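Side-chain contacts in alpha-L-rhamnosidase (Aspergillus terreus, PDB 6GSZ), which probably hydrolyses terminal non-reducing alpha-L-rhamnose residues from alpha-L-rhamnosides, as a calcium-binding glycoside hydrolase: residues W27-N32 with P837-A842; V65-S70 with A78-R83. One frame throughout, in Å; residues are numbered along the deposited sequence.

Contact 1. Residues W27-N32 with P837-A842; sequences WRFDGN and PPNTRA. With CA (calcium ion), chain T.
Phe29 and Pro838 bring the two backbones nearest, with their CA atoms 6.2 Å apart, where the end of strand 25-30 meets a type II beta turn running from Pro837 to Thr840. Pro838 and Asn839 are the corner residues, Asn839 taking the left-handed conformation expected of the third turn position. Two donors of Thr840 close the turn on one acceptor: Pro837 O receives the backbone N and, at 2.7 Å, the hydroxyl OG1. No hydrogen bond crosses between the segments, so contact rests on apolar groups. Phe29 and Pro838 run past each other in opposite directions, with Phe29 CB 3.7 Å from Pro838 CG and Phe29 CG 3.8 Å from Pro838 CB. With CG opposite its carbonyl carbon (chi1 -62°), Phe29 lays its ring along Pro838 toward Asn839. Further out, Phe29 CE2 reaches Asn839 CB at 3.9 Å, and the ring stands almost perpendicular to the amide (81°). That amide is held by Gln38 N at OD1 and by Ser60 O and Ser62 OG at ND2, which fixes its rotation. Asp30 points away from the turn, and its OD1 binds a calcium ion at 2.3 Å together with three waters. The arrangement is an interdomain seam: the N-terminal immunoglobulin-like domain receives the turn that joins strands 828-836 and 841-845, members of two different sheets of the C-terminal beta region.

Contact 2. Residues V65-S70 with A78-R83; sequences VPWPSS and ATVRVR
Trp67 meets Ala78 and Val80 across a wide backbone gap, the CA atoms of Trp67 and Val80 lying 10.6 Å apart; the gap is spanned from both sides, by the indole and by the valine and alanine methyls. The apolar contacts come first. The six-membered ring presents its rim, not a face: CZ3 of Trp67 lies 4.1 Å from CG2 of Val80, and CH2 of Trp67 lies 4.2 Å from CB of Ala78, both methyls near the ring plane. An extended first torsion, with CG of Trp67 opposite its backbone N (chi1 178°), carries the indole from the loop toward strand 78-86. Phe9, Leu72 and Val101 also pack against it.

The loop also covers one face of its own indole. Pro68 CD and Ser69 N sit over that face, each 3.6 Å above the plane of the Trp67 ring and displaced toward the rim, so that the chain folds back over its own tryptophan.

One polar bond completes the set. NE1 of Trp67 donates to Ser70 O over 2.9 Å, almost straight at the hydrogen (165°) and with the acceptor close to the indole plane, although the donor approaches from 55° out of the carbonyl plane. Ser70 O accepts a second bond from Arg47 NH2, and Arg47 NH1 reaches Ser69 OG.

The chemistry thus divides the indole in two: its N-H is satisfied within the loop, so that burying the benzo edge against the strand leaves no indole donor without a partner.

Contacts 1 and 2 are both buried, with centres about 20 Å apart, and in each an aromatic side chain makes the apolar contact. Contact 2 is internal to the immunoglobulin-like domain, tying a loop to the sheet strand that follows it; contact 1 lies where that domain meets the C-terminal beta region, some 800 residues later, so contact 2 lies nested within the chain loop closed by contact 1. Trp27 connects them, its CD2 packing 3.7 Å from Val82 CG1 and its CZ3 3.7 Å from Val65 CG2. The indole N-H of contact 2 is satisfied within its own loop, whereas in contact 1 the Asn839 side-chain amide hydrogen-bonds to the N-terminal domain, with a calcium ion at the margin.

Contact 1. Residues W27-N32 with P837-A842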
ATOM      1  N   TRP A  27       6.455 -21.488  -1.902  1.00 12.38           N
ATOM      2  CA  TRP A  27       6.845 -21.799  -0.548  1.00 13.79           C
ATOM      3  C   TRP A  27       8.117 -21.052  -0.211  1.00 14.43           C
ATOM      4  O   TRP A  27       9.071 -21.064  -0.992  1.00 17.81           O
ATOM      5  CB  TRP A  27       6.984 -23.313  -0.338  1.00 13.45           C
ATOM      6  CG  TRP A  27       7.738 -24.037  -1.420  1.00 12.84           C
ATOM      7  CD1 TRP A  27       9.044 -24.458  -1.420  1.00 13.90           C
ATOM      8  CD2 TRP A  27       7.151 -24.564  -2.610  1.00 12.38           C
ATOM      9  NE1 TRP A  27       9.288 -25.145  -2.570  1.00 14.66           N
ATOM     10  CE2 TRP A  27       8.166 -25.247  -3.316  1.00 12.35           C
ATOM     11  CE3 TRP A  27       5.851 -24.516  -3.149  1.00 13.61           C
ATOM     12  CZ2 TRP A  27       7.917 -25.860  -4.527  1.00 13.82           C
ATOM     13  CZ3 TRP A  27       5.601 -25.129  -4.352  1.00 13.14           C
ATOM     14  CH2 TRP A  27       6.634 -25.799  -5.039  1.00 13.07           C
ATOM     15  N   ARG A  28       8.175 -20.522   0.990  1.00 13.68           N
ATOM     16  CA  ARG A  28       9.362 -19.892   1.516  0.50 15.45           C
ATOM     17  C   ARG A  28      10.104 -20.874   2.435  1.00 15.49           C
ATOM     18  O   ARG A  28       9.492 -21.683   3.106  1.00 17.06           O
ATOM     19  CB  ARG A  28       8.853 -18.633   2.209  0.50 17.13           C
ATOM     20  CG  ARG A  28       9.919 -17.626   2.576  0.50 18.90           C
ATOM     21  CD  ARG A  28       9.172 -16.394   3.047  0.50 23.34           C
ATOM     22  NE  ARG A  28       8.938 -15.452   1.959  0.50 24.56           N
ATOM     23  CZ  ARG A  28       8.072 -14.458   1.979  0.50 26.92           C
ATOM     24  NH1 ARG A  28       8.291 -13.411   1.199  0.50 20.82           N
ATOM     25  NH2 ARG A  28       7.000 -14.518   2.753  0.50 30.29           N
ATOM     26  N   PHE A  29      11.432 -20.769   2.459  1.00 14.57           N
ATOM     27  CA  PHE A  29      12.283 -21.627   3.240  1.00 14.76           C
ATOM     28  C   PHE A  29      12.782 -20.919   4.493  1.00 17.65           C
ATOM     29  O   PHE A  29      12.938 -19.672   4.525  1.00 20.89           O
ATOM     30  CB  PHE A  29      13.494 -22.028   2.404  1.00 14.97           C
ATOM     31  CG  PHE A  29      13.181 -22.809   1.158  1.00 13.74           C
ATOM     32  CD1 PHE A  29      12.859 -24.161   1.213  1.00 14.42           C
ATOM     33  CD2 PHE A  29      13.175 -22.179  -0.076  1.00 13.35           C
ATOM     34  CE1 PHE A  29      12.620 -24.880   0.055  1.00 14.19           C
ATOM     35  CE2 PHE A  29      12.869 -22.890  -1.222  1.00 14.25           C
ATOM     36  CZ  PHE A  29      12.624 -24.242  -1.163  1.00 14.84           C
ATOM     37  N   ASP A  30      13.083 -21.730   5.508  1.00 18.78           N
ATOM     38  CA  ASP A  30      13.779 -21.279   6.725  1.00 19.84           C
ATOM     39  C   ASP A  30      14.932 -22.262   6.961  1.00 21.42           C
ATOM     40  O   ASP A  30      14.797 -23.433   6.773  1.00 24.59           O
ATOM     41  CB  ASP A  30      12.803 -21.180   7.903  1.00 22.65           C
ATOM     42  CG  ASP A  30      13.321 -20.564   9.187  1.00 34.89           C
ATOM     43  OD1 ASP A  30      14.472 -20.040   9.233  1.00 45.48           O
ATOM     44  OD2 ASP A  30      12.548 -20.599  10.144  1.00 52.88           O
ATOM     45  N   GLY A  31      16.064 -21.764   7.425  1.00 25.51           N
ATOM     46  CA  GLY A  31      17.168 -22.640   7.724  1.00 25.12           C
ATOM     47  C   GLY A  31      18.484 -22.040   7.286  1.00 22.87           C
ATOM     48  O   GLY A  31      18.526 -21.193   6.476  1.00 25.57           O
ATOM     49  N   ASN A  32      19.573 -22.546   7.847  1.00 26.02           N
ATOM     50  CA  ASN A  32      20.896 -21.965   7.641  1.00 25.29           C
ATOM     51  C   ASN A  32      21.760 -22.863   6.734  1.00 24.03           C
ATOM     52  O   ASN A  32      22.965 -22.647   6.627  1.00 28.42           O
ATOM     53  CB  ASN A  32      21.584 -21.665   8.986  1.00 29.62           C
ATOM     54  CG  ASN A  32      21.884 -22.920   9.775  1.00 35.57           C
ATOM     55  OD1 ASN A  32      21.400 -23.986   9.417  1.00 39.18           O
ATOM     56  ND2 ASN A  32      22.659 -22.814  10.855  1.00 50.86           N
ATOM     57  N   PRO A 837      19.232 -16.715   1.457  1.00 14.54           N
ATOM     58  CA  PRO A 837      18.282 -17.783   1.701  1.00 12.51           C
ATOM     59  C   PRO A 837      18.435 -18.999   0.804  1.00 13.22           C
ATOM     60  O   PRO A 837      18.990 -18.924  -0.318  1.00 14.02           O
ATOM     61  CB  PRO A 837      16.909 -17.093   1.511  1.00 13.59           C
ATOM     62  CG  PRO A 837      17.207 -15.928   0.581  1.00 14.15           C
ATOM     63  CD  PRO A 837      18.637 -15.519   0.848  1.00 14.43           C
ATOM     64  N   PRO A 838      17.902 -20.151   1.284  1.00 12.60           N
ATOM     65  CA  PRO A 838      17.866 -21.362   0.484  1.00 13.24           C
ATOM     66  C   PRO A 838      17.307 -21.059  -0.912  1.00 13.51           C
ATOM     67  O   PRO A 838      16.334 -20.326  -1.068  1.00 13.59           O
ATOM     68  CB  PRO A 838      16.988 -22.324   1.303  1.00 14.62           C
ATOM     69  CG  PRO A 838      17.138 -21.833   2.721  1.00 14.97           C
ATOM     70  CD  PRO A 838      17.249 -20.335   2.597  1.00 15.37           C
ATOM     71  N   ASN A 839      17.860 -21.732  -1.916  1.00 13.81           N
ATOM     72  CA  ASN A 839      17.408 -21.702  -3.311  1.00 12.09           C
ATOM     73  C   ASN A 839      17.789 -20.406  -4.036  1.00 13.03           C
ATOM     74  O   ASN A 839      17.297 -20.179  -5.157  1.00 15.88           O
ATOM     75  CB  ASN A 839      15.903 -21.986  -3.431  1.00 13.12           C
ATOM     76  CG  ASN A 839      15.588 -22.811  -4.664  1.00 12.17           C
ATOM     77  OD1 ASN A 839      16.477 -23.517  -5.188  1.00 13.63           O
ATOM     78  ND2 ASN A 839      14.352 -22.772  -5.143  1.00 14.23           N
ATOM     79  N   THR A 840      18.624 -19.560  -3.406  1.00 13.04           N
ATOM     80  CA  THR A 840      19.109 -18.333  -4.048  1.00 13.42           C
ATOM     81  C   THR A 840      20.645 -18.341  -4.083  1.00 13.45           C
ATOM     82  O   THR A 840      21.290 -19.123  -3.374  1.00 14.18           O
ATOM     83  CB  THR A 840      18.591 -17.073  -3.343  1.00 12.65           C
ATOM     84  OG1 THR A 840      19.261 -16.868  -2.085  1.00 13.96           O
ATOM     85  CG2 THR A 840      17.088 -17.115  -3.152  1.00 14.45           C
ATOM     86  N   ARG A 841      21.174 -17.367  -4.826  1.00 13.25           N
ATOM     87  CA  ARG A 841      22.606 -17.097  -4.858  1.00 13.65           C
ATOM     88  C   ARG A 841      22.795 -15.586  -4.817  1.00 13.96           C
ATOM     89  O   ARG A 841      21.857 -14.822  -5.154  1.00 14.97           O
ATOM     90  CB  ARG A 841      23.335 -17.693  -6.062  1.00 15.19           C
ATOM     91  CG  ARG A 841      23.282 -19.211  -6.136  1.00 16.68           C
ATOM     92  CD  ARG A 841      24.161 -19.801  -7.195  1.00 20.18           C
ATOM     93  NE  ARG A 841      25.585 -19.490  -7.015  1.00 23.29           N
ATOM     94  CZ  ARG A 841      26.403 -20.127  -6.159  1.00 20.99           C
ATOM     95  NH1 ARG A 841      25.972 -21.137  -5.415  1.00 23.23           N
ATOM     96  NH2 ARG A 841      27.682 -19.795  -6.096  1.00 27.82           N
ATOM     97  N   ALA A 842      23.955 -15.145  -4.352  1.00 15.69           N
ATOM     98  CA  ALA A 842      24.244 -13.740  -4.271  1.00 15.06           C
ATOM     99  C   ALA A 842      25.640 -13.443  -4.839  1.00 14.11           C
ATOM    100  O   ALA A 842      26.516 -14.314  -4.911  1.00 16.80           O
ATOM    101  CB  ALA A 842      24.148 -13.278  -2.841  1.00 16.28           C
TER
HETATM  102 CA    CA T 938      15.806 -18.244   9.899  0.50 45.80          CA
HETATM  103  O   HOH W   1      17.526 -19.398   8.978  1.00 44.85           O
HETATM  104  O   HOH W   2      14.835 -17.356   8.458  1.00 61.63           O
HETATM  105  O   HOH W   3      16.848 -15.937   9.363  1.00 37.01           O

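Contact 2. Residues V65-S70 with A78-R83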
ATOM      1  N   VAL A  65       4.638 -21.654  -8.849  1.00 10.25           N
ATOM      2  CA  VAL A  65       4.612 -22.864  -9.669  1.00 11.17           C
ATOM      3  C   VAL A  65       3.161 -23.216  -9.970  1.00 10.10           C
ATOM      4  O   VAL A  65       2.243 -22.702  -9.317  1.00 10.97           O
ATOM      5  CB  VAL A  65       5.333 -24.045  -8.990  1.00 12.17           C
ATOM      6  CG1 VAL A  65       6.723 -23.636  -8.475  1.00 13.19           C
ATOM      7  CG2 VAL A  65       4.507 -24.668  -7.885  1.00 12.00           C
ATOM      8  N   PRO A  66       2.874 -24.048 -10.987  1.00 11.04           N
ATOM      9  CA  PRO A  66       1.497 -24.346 -11.334  1.00 12.47           C
ATOM     10  C   PRO A  66       0.693 -25.127 -10.297  1.00 11.74           C
ATOM     11  O   PRO A  66       1.223 -25.896  -9.511  1.00 12.78           O
ATOM     12  CB  PRO A  66       1.611 -25.176 -12.616  1.00 12.69           C
ATOM     13  CG  PRO A  66       2.989 -24.857 -13.151  1.00 12.36           C
ATOM     14  CD  PRO A  66       3.834 -24.674 -11.900  1.00 11.64           C
ATOM     15  N   TRP A  67      -0.611 -24.799 -10.240  1.00 10.93           N
ATOM     16  CA  TRP A  67      -1.535 -25.674  -9.521  1.00 11.16           C
ATOM     17  C   TRP A  67      -1.457 -27.070 -10.139  1.00 11.66           C
ATOM     18  O   TRP A  67      -1.608 -27.182 -11.345  1.00 12.72           O
ATOM     19  CB  TRP A  67      -2.941 -25.095  -9.645  1.00 12.10           C
ATOM     20  CG  TRP A  67      -4.000 -25.935  -8.997  1.00 11.82           C
ATOM     21  CD1 TRP A  67      -4.968 -26.678  -9.631  1.00 12.56           C
ATOM     22  CD2 TRP A  67      -4.178 -26.140  -7.588  1.00 11.66           C
ATOM     23  NE1 TRP A  67      -5.732 -27.342  -8.704  1.00 12.50           N
ATOM     24  CE2 TRP A  67      -5.281 -27.021  -7.449  1.00 12.76           C
ATOM     25  CE3 TRP A  67      -3.508 -25.686  -6.452  1.00 12.10           C
ATOM     26  CZ2 TRP A  67      -5.699 -27.458  -6.198  1.00 13.48           C
ATOM     27  CZ3 TRP A  67      -3.940 -26.113  -5.220  1.00 12.87           C
ATOM     28  CH2 TRP A  67      -5.022 -26.993  -5.100  1.00 14.11           C
ATOM     29  N   PRO A  68      -1.197 -28.117  -9.356  1.00 12.75           N
ATOM     30  CA  PRO A  68      -0.954 -29.440  -9.953  1.00 14.34           C
ATOM     31  C   PRO A  68      -2.167 -30.356 -10.131  1.00 14.18           C
ATOM     32  O   PRO A  68      -2.087 -31.399 -10.724  1.00 18.40           O
ATOM     33  CB  PRO A  68      -0.009 -30.086  -8.923  1.00 15.86           C
ATOM     34  CG  PRO A  68      -0.500 -29.506  -7.601  1.00 15.07           C
ATOM     35  CD  PRO A  68      -0.836 -28.059  -7.929  1.00 13.63           C
ATOM     36  N   SER A  69      -3.309 -29.956  -9.575  1.00 16.12           N
ATOM     37  CA  SER A  69      -4.489 -30.844  -9.540  1.00 16.26           C
ATOM     38  C   SER A  69      -5.525 -30.336 -10.562  1.00 16.41           C
ATOM     39  O   SER A  69      -5.263 -29.432 -11.379  1.00 16.61           O
ATOM     40  CB  SER A  69      -4.996 -30.926  -8.099  1.00 16.78           C
ATOM     41  OG  SER A  69      -6.135 -31.769  -7.944  1.00 18.79           O
ATOM     42  N   SER A  70      -6.705 -30.966 -10.575  1.00 17.55           N
ATOM     43  CA  SER A  70      -7.788 -30.463 -11.396  1.00 17.76           C
ATOM     44  C   SER A  70      -8.250 -29.114 -10.823  1.00 15.32           C
ATOM     45  O   SER A  70      -8.036 -28.812  -9.649  1.00 15.06           O
ATOM     46  CB  SER A  70      -8.935 -31.439 -11.446  1.00 20.47           C
ATOM     47  OG  SER A  70      -9.307 -31.771 -10.134  1.00 23.82           O
ATOM     48  N   ALA A  78      -9.537 -27.216  -0.798  1.00 13.92           N
ATOM     49  CA  ALA A  78      -8.462 -28.223  -0.773  1.00 14.37           C
ATOM     50  C   ALA A  78      -7.506 -27.916   0.380  1.00 15.06           C
ATOM     51  O   ALA A  78      -7.253 -26.728   0.730  1.00 14.90           O
ATOM     52  CB  ALA A  78      -7.727 -28.252  -2.085  1.00 17.82           C
ATOM     53  N   THR A  79      -6.890 -28.989   0.901  1.00 15.19           N
ATOM     54  CA  THR A  79      -5.853 -28.853   1.909  1.00 14.97           C
ATOM     55  C   THR A  79      -4.537 -29.261   1.253  1.00 14.74           C
ATOM     56  O   THR A  79      -4.495 -30.285   0.621  1.00 15.77           O
ATOM     57  CB  THR A  79      -6.168 -29.699   3.152  1.00 14.64           C
ATOM     58  OG1 THR A  79      -7.427 -29.242   3.647  1.00 17.40           O
ATOM     59  CG2 THR A  79      -5.127 -29.580   4.233  1.00 18.38           C
ATOM     60  N   VAL A  80      -3.503 -28.430   1.432  1.00 12.79           N
ATOM     61  CA  VAL A  80      -2.267 -28.561   0.669  1.00 13.27           C
ATOM     62  C   VAL A  80      -1.087 -28.632   1.608  1.00 14.23           C
ATOM     63  O   VAL A  80      -1.004 -27.869   2.570  1.00 13.79           O
ATOM     64  CB  VAL A  80      -2.130 -27.374  -0.300  1.00 12.35           C
ATOM     65  CG1 VAL A  80      -0.766 -27.405  -0.975  1.00 14.24           C
ATOM     66  CG2 VAL A  80      -3.231 -27.428  -1.355  1.00 15.16           C
ATOM     67  N   ARG A  81      -0.140 -29.544   1.289  1.00 13.86           N
ATOM     68  CA  ARG A  81       1.183 -29.517   1.908  1.00 14.78           C
ATOM     69  C   ARG A  81       2.219 -29.634   0.787  1.00 13.82           C
ATOM     70  O   ARG A  81       1.901 -30.149  -0.271  1.00 13.59           O
ATOM     71  CB  ARG A  81       1.370 -30.657   2.910  1.00 15.54           C
ATOM     72  CG  ARG A  81       0.405 -30.645   4.083  1.00 17.19           C
ATOM     73  CD  ARG A  81       0.832 -31.646   5.152  1.00 18.90           C
ATOM     74  NE  ARG A  81       0.743 -33.006   4.669  1.00 20.15           N
ATOM     75  CZ  ARG A  81       1.367 -34.049   5.257  1.00 22.41           C
ATOM     76  NH1 ARG A  81       2.085 -33.858   6.357  1.00 24.58           N
ATOM     77  NH2 ARG A  81       1.292 -35.261   4.717  1.00 25.90           N
ATOM     78  N   VAL A  82       3.426 -29.131   1.057  1.00 13.46           N
ATOM     79  CA  VAL A  82       4.536 -29.193   0.128  1.00 13.51           C
ATOM     80  C   VAL A  82       5.751 -29.737   0.849  1.00 13.45           C
ATOM     81  O   VAL A  82       5.978 -29.450   2.002  1.00 14.36           O
ATOM     82  CB  VAL A  82       4.829 -27.799  -0.461  1.00 14.23           C
ATOM     83  CG1 VAL A  82       5.996 -27.830  -1.444  1.00 15.65           C
ATOM     84  CG2 VAL A  82       3.569 -27.204  -1.086  1.00 14.75           C
ATOM     85  N   ARG A  83       6.609 -30.434   0.100  1.00 13.67           N
ATOM     86  CA  ARG A  83       7.973 -30.699   0.569  1.00 14.93           C
ATOM     87  C   ARG A  83       8.911 -30.565  -0.624  1.00 13.92           C
ATOM     88  O   ARG A  83       8.534 -30.760  -1.744  1.00 14.22           O
ATOM     89  CB  ARG A  83       8.109 -32.043   1.289  1.00 17.68           C
ATOM     90  CG  ARG A  83       7.787 -33.248   0.440  1.00 19.46           C
ATOM     91  CD  ARG A  83       8.009 -34.520   1.264  1.00 20.32           C
ATOM     92  NE  ARG A  83       7.740 -35.690   0.466  1.00 22.32           N
ATOM     93  CZ  ARG A  83       8.007 -36.932   0.850  1.00 27.94           C
ATOM     94  NH1 ARG A  83       8.550 -37.167   2.042  1.00 39.86           N
ATOM     95  NH2 ARG A  83       7.733 -37.921   0.022  1.00 32.53           N
TER